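Long-range contact in flavin reductase (Uncultured bacterium, PDB 5CHO), which probably reduces flavin, here bound as FAD, to supply the halogenase partner of a bacterial two-component tryptophan halogenase: residues Arg141-Arg153 against Phe163-Asp177. Residues are numbered along the deposited sequence; the frame is centred on the assembly and turned at random.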
loop_
_atom_site.group_PDB
_atom_site.type_symbol
_atom_site.label_atom_id
_atom_site.label_comp_id
_atom_site.label_asym_id
_atom_site.label_seq_id
_atom_site.Cartn_x
_atom_site.Cartn_y
_atom_site.Cartn_z
ATOM N N ARG A 141 -5.591 -7.247 -19.824
ATOM C CA ARG A 141 -4.897 -6.605 -20.927
ATOM C C ARG A 141 -4.991 -5.088 -20.787
ATOM O O ARG A 141 -6.013 -4.563 -20.346
ATOM C CB ARG A 141 -5.504 -7.064 -22.253
ATOM C CG ARG A 141 -5.354 -8.552 -22.480
ATOM C CD ARG A 141 -5.567 -8.946 -23.922
ATOM N NE ARG A 141 -5.428 -10.388 -24.086
ATOM C CZ ARG A 141 -4.268 -11.017 -24.255
ATOM N NH1 ARG A 141 -3.125 -10.337 -24.289
ATOM N NH2 ARG A 141 -4.248 -12.336 -24.387
ATOM N N GLY A 142 -3.921 -4.389 -21.152
ATOM C CA GLY A 142 -3.889 -2.940 -21.047
ATOM C C GLY A 142 -3.419 -2.457 -19.689
ATOM O O GLY A 142 -3.307 -1.253 -19.464
ATOM N N ALA A 143 -3.155 -3.391 -18.779
ATOM C CA ALA A 143 -2.661 -3.046 -17.447
ATOM C C ALA A 143 -1.245 -2.483 -17.515
ATOM O O ALA A 143 -0.508 -2.745 -18.466
ATOM C CB ALA A 143 -2.701 -4.264 -16.535
ATOM N N LEU A 144 -0.876 -1.708 -16.500
ATOM C CA LEU A 144 0.476 -1.183 -16.374
ATOM C C LEU A 144 1.479 -2.288 -16.052
ATOM O O LEU A 144 2.650 -2.188 -16.411
ATOM C CB LEU A 144 0.523 -0.095 -15.299
ATOM C CG LEU A 144 -0.382 1.113 -15.566
ATOM C CD1 LEU A 144 -0.203 2.165 -14.477
ATOM C CD2 LEU A 144 -0.151 1.697 -16.952
ATOM N N ALA A 145 1.017 -3.335 -15.370
ATOM C CA ALA A 145 1.892 -4.440 -14.980
ATOM C C ALA A 145 1.113 -5.704 -14.606
ATOM O O ALA A 145 -0.051 -5.630 -14.211
ATOM C CB ALA A 145 2.779 -4.013 -13.816
ATOM N N TRP A 146 1.770 -6.855 -14.734
ATOM C CA TRP A 146 1.215 -8.139 -14.308
ATOM C C TRP A 146 2.103 -8.824 -13.274
ATOM O O TRP A 146 3.328 -8.730 -13.335
ATOM C CB TRP A 146 1.034 -9.087 -15.501
ATOM C CG TRP A 146 -0.074 -8.742 -16.455
ATOM C CD1 TRP A 146 -1.128 -7.902 -16.238
ATOM C CD2 TRP A 146 -0.241 -9.258 -17.782
ATOM N NE1 TRP A 146 -1.936 -7.859 -17.350
ATOM C CE2 TRP A 146 -1.411 -8.682 -18.313
ATOM C CE3 TRP A 146 0.490 -10.147 -18.572
ATOM C CZ2 TRP A 146 -1.866 -8.969 -19.598
ATOM C CZ3 TRP A 146 0.039 -10.429 -19.843
ATOM C CH2 TRP A 146 -1.126 -9.844 -20.345
ATOM N N PHE A 147 1.471 -9.503 -12.318
ATOM C CA PHE A 147 2.178 -10.373 -11.383
ATOM C C PHE A 147 1.434 -11.694 -11.259
ATOM O O PHE A 147 0.204 -11.716 -11.270
ATOM C CB PHE A 147 2.301 -9.759 -9.983
ATOM C CG PHE A 147 2.968 -8.414 -9.944
ATOM C CD1 PHE A 147 4.338 -8.299 -9.741
ATOM C CD2 PHE A 147 2.219 -7.258 -10.106
ATOM C CE1 PHE A 147 4.945 -7.054 -9.701
ATOM C CE2 PHE A 147 2.818 -6.016 -10.060
ATOM C CZ PHE A 147 4.184 -5.913 -9.862
ATOM N N GLU A 148 2.178 -12.790 -11.146
ATOM C CA GLU A 148 1.613 -14.055 -10.685
ATOM C C GLU A 148 2.293 -14.428 -9.384
ATOM O O GLU A 148 3.503 -14.255 -9.236
ATOM C CB GLU A 148 1.788 -15.180 -11.708
ATOM C CG GLU A 148 1.062 -14.970 -13.019
ATOM C CD GLU A 148 1.234 -16.148 -13.957
ATOM O OE1 GLU A 148 0.411 -17.086 -13.888
ATOM O OE2 GLU A 148 2.195 -16.146 -14.753
ATOM N N CYS A 149 1.511 -14.950 -8.447
ATOM C CA CYS A 149 2.011 -15.216 -7.110
ATOM C C CYS A 149 1.533 -16.553 -6.582
ATOM O O CYS A 149 0.449 -17.020 -6.927
ATOM C CB CYS A 149 1.560 -14.109 -6.156
ATOM S SG CYS A 149 1.852 -12.429 -6.755
ATOM N N ALA A 150 2.362 -17.161 -5.744
ATOM C CA ALA A 150 1.962 -18.313 -4.957
ATOM C C ALA A 150 1.767 -17.855 -3.526
ATOM O O ALA A 150 2.583 -17.099 -3.003
ATOM C CB ALA A 150 3.000 -19.403 -5.032
ATOM N N LEU A 151 0.698 -18.315 -2.888
ATOM C CA LEU A 151 0.419 -17.901 -1.527
ATOM C C LEU A 151 1.490 -18.449 -0.586
ATOM O O LEU A 151 1.686 -19.658 -0.469
ATOM C CB LEU A 151 -0.980 -18.359 -1.108
ATOM C CG LEU A 151 -1.409 -18.026 0.323
ATOM C CD1 LEU A 151 -1.315 -16.530 0.580
ATOM C CD2 LEU A 151 -2.824 -18.523 0.576
ATOM N N TRP A 152 2.168 -17.525 0.086
ATOM C CA TRP A 152 3.277 -17.822 0.983
ATOM C C TRP A 152 2.683 -17.986 2.367
ATOM O O TRP A 152 2.805 -19.041 2.992
ATOM C CB TRP A 152 4.303 -16.680 0.925
ATOM C CG TRP A 152 5.662 -16.885 1.572
ATOM C CD1 TRP A 152 6.686 -17.669 1.114
ATOM C CD2 TRP A 152 6.163 -16.223 2.746
ATOM N NE1 TRP A 152 7.778 -17.556 1.945
ATOM C CE2 TRP A 152 7.482 -16.678 2.953
ATOM C CE3 TRP A 152 5.619 -15.300 3.647
ATOM C CZ2 TRP A 152 8.263 -16.245 4.028
ATOM C CZ3 TRP A 152 6.395 -14.872 4.714
ATOM C CH2 TRP A 152 7.703 -15.345 4.895
ATOM N N ARG A 153 2.002 -16.938 2.819
ATOM C CA ARG A 153 1.315 -16.959 4.100
ATOM C C ARG A 153 0.092 -16.066 4.102
ATOM O O ARG A 153 0.003 -15.092 3.352
ATOM C CB ARG A 153 2.271 -16.542 5.217
ATOM C CG ARG A 153 3.331 -17.585 5.446
ATOM C CD ARG A 153 4.243 -17.343 6.612
ATOM N NE ARG A 153 5.409 -18.206 6.452
ATOM C CZ ARG A 153 6.496 -18.177 7.213
ATOM N NH1 ARG A 153 6.596 -17.319 8.221
ATOM N NH2 ARG A 153 7.489 -19.020 6.959
ATOM N N PHE A 163 -2.483 -11.383 2.846
ATOM C CA PHE A 163 -2.035 -12.486 2.005
ATOM C C PHE A 163 -0.693 -12.136 1.380
ATOM O O PHE A 163 -0.613 -11.240 0.543
ATOM C CB PHE A 163 -3.058 -12.792 0.907
ATOM C CG PHE A 163 -4.338 -13.389 1.416
ATOM C CD1 PHE A 163 -5.326 -12.585 1.950
ATOM C CD2 PHE A 163 -4.549 -14.754 1.364
ATOM C CE1 PHE A 163 -6.505 -13.131 2.418
ATOM C CE2 PHE A 163 -5.725 -15.305 1.830
ATOM C CZ PHE A 163 -6.705 -14.490 2.360
ATOM N N VAL A 164 0.353 -12.854 1.776
ATOM C CA VAL A 164 1.688 -12.627 1.240
ATOM C C VAL A 164 1.938 -13.610 0.107
ATOM O O VAL A 164 1.828 -14.822 0.295
ATOM C CB VAL A 164 2.777 -12.795 2.313
ATOM C CG1 VAL A 164 4.133 -12.387 1.760
ATOM C CG2 VAL A 164 2.440 -11.975 3.543
ATOM N N GLY A 165 2.258 -13.084 -1.071
ATOM C CA GLY A 165 2.516 -13.915 -2.231
ATOM C C GLY A 165 3.970 -13.862 -2.642
ATOM O O GLY A 165 4.556 -12.782 -2.709
ATOM N N ARG A 166 4.557 -15.024 -2.908
ATOM C CA ARG A 166 5.875 -15.068 -3.519
ATOM C C ARG A 166 5.706 -15.041 -5.030
ATOM O O ARG A 166 4.942 -15.825 -5.591
ATOM C CB ARG A 166 6.672 -16.304 -3.094
ATOM C CG ARG A 166 8.063 -16.290 -3.710
ATOM C CD ARG A 166 8.925 -17.493 -3.393
ATOM N NE ARG A 166 10.239 -17.290 -3.998
ATOM C CZ ARG A 166 11.351 -17.940 -3.667
ATOM N NH1 ARG A 166 11.345 -18.861 -2.712
ATOM N NH2 ARG A 166 12.481 -17.656 -4.301
ATOM N N LEU A 167 6.412 -14.126 -5.683
ATOM C CA LEU A 167 6.264 -13.929 -7.115
ATOM C C LEU A 167 6.769 -15.133 -7.903
ATOM O O LEU A 167 7.843 -15.662 -7.617
ATOM C CB LEU A 167 7.010 -12.661 -7.549
ATOM C CG LEU A 167 6.469 -11.357 -6.946
ATOM C CD1 LEU A 167 7.206 -10.128 -7.461
ATOM C CD2 LEU A 167 4.982 -11.233 -7.204
ATOM N N LEU A 168 5.987 -15.554 -8.896
ATOM C CA LEU A 168 6.414 -16.580 -9.844
ATOM C C LEU A 168 6.770 -15.891 -11.144
ATOM O O LEU A 168 7.690 -16.305 -11.847
ATOM C CB LEU A 168 5.324 -17.625 -10.081
ATOM C CG LEU A 168 4.530 -18.105 -8.871
ATOM C CD1 LEU A 168 3.415 -19.039 -9.344
ATOM C CD2 LEU A 168 5.451 -18.793 -7.889
ATOM N N THR A 169 6.025 -14.835 -11.454
ATOM C CA THR A 169 6.320 -13.993 -12.601
ATOM C C THR A 169 5.963 -12.551 -12.299
ATOM O O THR A 169 5.154 -12.257 -11.419
ATOM C CB THR A 169 5.550 -14.417 -13.871
ATOM O OG1 THR A 169 4.140 -14.292 -13.651
ATOM C CG2 THR A 169 5.882 -15.848 -14.263
ATOM N N ALA A 170 6.581 -11.659 -13.053
ATOM C CA ALA A 170 6.323 -10.239 -12.947
ATOM C C ALA A 170 6.748 -9.630 -14.265
ATOM O O ALA A 170 7.741 -10.050 -14.862
ATOM C CB ALA A 170 7.072 -9.624 -11.779
ATOM N N GLU A 171 5.999 -8.634 -14.711
ATOM C CA GLU A 171 6.186 -8.088 -16.041
ATOM C C GLU A 171 5.595 -6.700 -16.101
ATOM O O GLU A 171 4.450 -6.488 -15.703
ATOM C CB GLU A 171 5.520 -8.981 -17.089
ATOM C CG GLU A 171 5.725 -8.516 -18.521
ATOM C CD GLU A 171 4.955 -9.364 -19.515
ATOM O OE1 GLU A 171 4.319 -10.351 -19.091
ATOM O OE2 GLU A 171 4.982 -9.040 -20.720
ATOM N N ARG A 172 6.384 -5.753 -16.587
ATOM C CA ARG A 172 5.909 -4.391 -16.745
ATOM C C ARG A 172 5.592 -4.098 -18.200
ATOM O O ARG A 172 6.353 -4.468 -19.094
ATOM C CB ARG A 172 6.931 -3.386 -16.251
ATOM C CG ARG A 172 6.346 -2.005 -16.199
ATOM C CD ARG A 172 7.288 -1.026 -15.582
ATOM N NE ARG A 172 6.610 0.232 -15.306
ATOM C CZ ARG A 172 7.225 1.331 -14.893
ATOM N NH1 ARG A 172 8.542 1.340 -14.735
ATOM N NH2 ARG A 172 6.520 2.430 -14.662
ATOM N N HIS A 173 4.471 -3.423 -18.427
ATOM C CA HIS A 173 4.044 -3.074 -19.773
ATOM C C HIS A 173 4.274 -1.601 -20.052
ATOM O O HIS A 173 4.882 -0.895 -19.248
ATOM C CB HIS A 173 2.570 -3.410 -19.966
ATOM C CG HIS A 173 2.222 -4.811 -19.583
ATOM N ND1 HIS A 173 2.835 -5.909 -20.145
ATOM C CD2 HIS A 173 1.330 -5.294 -18.688
ATOM C CE1 HIS A 173 2.332 -7.009 -19.615
ATOM N NE2 HIS A 173 1.417 -6.663 -18.728
ATOM N N ASP A 174 3.789 -1.152 -21.207
ATOM C CA ASP A 174 3.920 0.238 -21.613
ATOM C C ASP A 174 3.456 1.171 -20.518
ATOM O O ASP A 174 2.401 0.973 -19.915
ATOM C CB ASP A 174 3.105 0.513 -22.878
ATOM C CG ASP A 174 3.769 -0.019 -24.134
ATOM O OD1 ASP A 174 4.964 -0.380 -24.079
ATOM O OD2 ASP A 174 3.092 -0.070 -25.184
ATOM N N ARG A 175 4.262 2.189 -20.260
ATOM C CA ARG A 175 3.879 3.213 -19.316
ATOM C C ARG A 175 2.859 4.126 -19.960
ATOM O O ARG A 175 3.075 4.641 -21.056
ATOM C CB ARG A 175 5.095 4.002 -18.859
ATOM C CG ARG A 175 6.029 3.194 -18.003
ATOM C CD ARG A 175 7.331 3.928 -17.801
ATOM N NE ARG A 175 7.129 5.261 -17.241
ATOM C CZ ARG A 175 8.100 6.151 -17.075
ATOM N NH1 ARG A 175 9.340 5.856 -17.434
ATOM N NH2 ARG A 175 7.828 7.340 -16.557
ATOM N N ARG A 176 1.744 4.311 -19.270
ATOM C CA ARG A 176 0.747 5.282 -19.679
ATOM C C ARG A 176 0.003 5.719 -18.426
ATOM O O ARG A 176 0.312 5.240 -17.332
ATOM C CB ARG A 176 -0.192 4.700 -20.733
ATOM C CG ARG A 176 -0.785 3.349 -20.392
ATOM C CD ARG A 176 -0.996 2.496 -21.635
ATOM N NE ARG A 176 -2.081 1.544 -21.426
ATOM C CZ ARG A 176 -3.368 1.874 -21.477
ATOM N NH1 ARG A 176 -3.728 3.123 -21.760
ATOM N NH2 ARG A 176 -4.302 0.957 -21.262
ATOM N N ASP A 177 -0.966 6.617 -18.581
ATOM C CA ASP A 177 -1.670 7.192 -17.440
ATOM C C ASP A 177 -2.180 6.128 -16.481
ATOM O O ASP A 177 -2.740 5.116 -16.899
ATOM C CB ASP A 177 -2.820 8.070 -17.929
ATOM C CG ASP A 177 -2.330 9.332 -18.605
ATOM O OD1 ASP A 177 -1.140 9.378 -18.984
ATOM O OD2 ASP A 177 -3.126 10.281 -18.740
HETATM O O HOH W 1 3.793 0.240 -16.681
#
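His173 sets its ring edge-on against the face of Trp146: the two planes stand at 82°, which makes the pair T-shaped, and NE2 of His173 comes to 3.2 Å from CD2 of Trp146, over the middle of the indole. Followed outward, the histidine has CB near the carbonyl oxygens of Ala143 and Leu144, and CG stays near Ala143 O; CD2 then lies 3.2 Å from Ala143 O, close to the ring plane, CE1 reaches the benzo side of the indole at CE3 of Trp146, and NE2 ends over the face. CG is anti to the carbonyl carbon (chi1 -52°), which carries the ring on toward the indole. With an alanine in place of Trp146, the His173 edge would probably lose the face it abuts and be freer to turn, and Ala140 O would lose its bond from the indole NE1.

Trp146 lies near the start of strand 145-157, and His173 just follows strand 160-172; the two strands form a beta hairpin in the antiparallel sheet of the flavin reductase-like domain, whose family belongs to the FMN-binding clan. The register slips by one residue at two classic bulges: Leu168 and Thr169 both face Glu148, and Trp152 and Arg153 both face Val164. At the first, Glu148 O takes a 2.8 Å bond from Leu168 N and a weak one from Thr169 N. Beside it, Thr169 OG1 donates to Glu148 OE2 over 2.9 Å, on the anti side of the carboxylate, while OE1 is bound by Thr135 OG1.

On the other face, Leu167 CD2 packs 3.4 Å from Cys149 SG, and Ala170 CB lies 3.7 Å from Phe147 CD1. Farther along, Leu151 CD1 meets the edge of the Phe163 ring at CD2, 3.8 Å away; that phenylalanine side chain lies about 8 Å from the bound FAD.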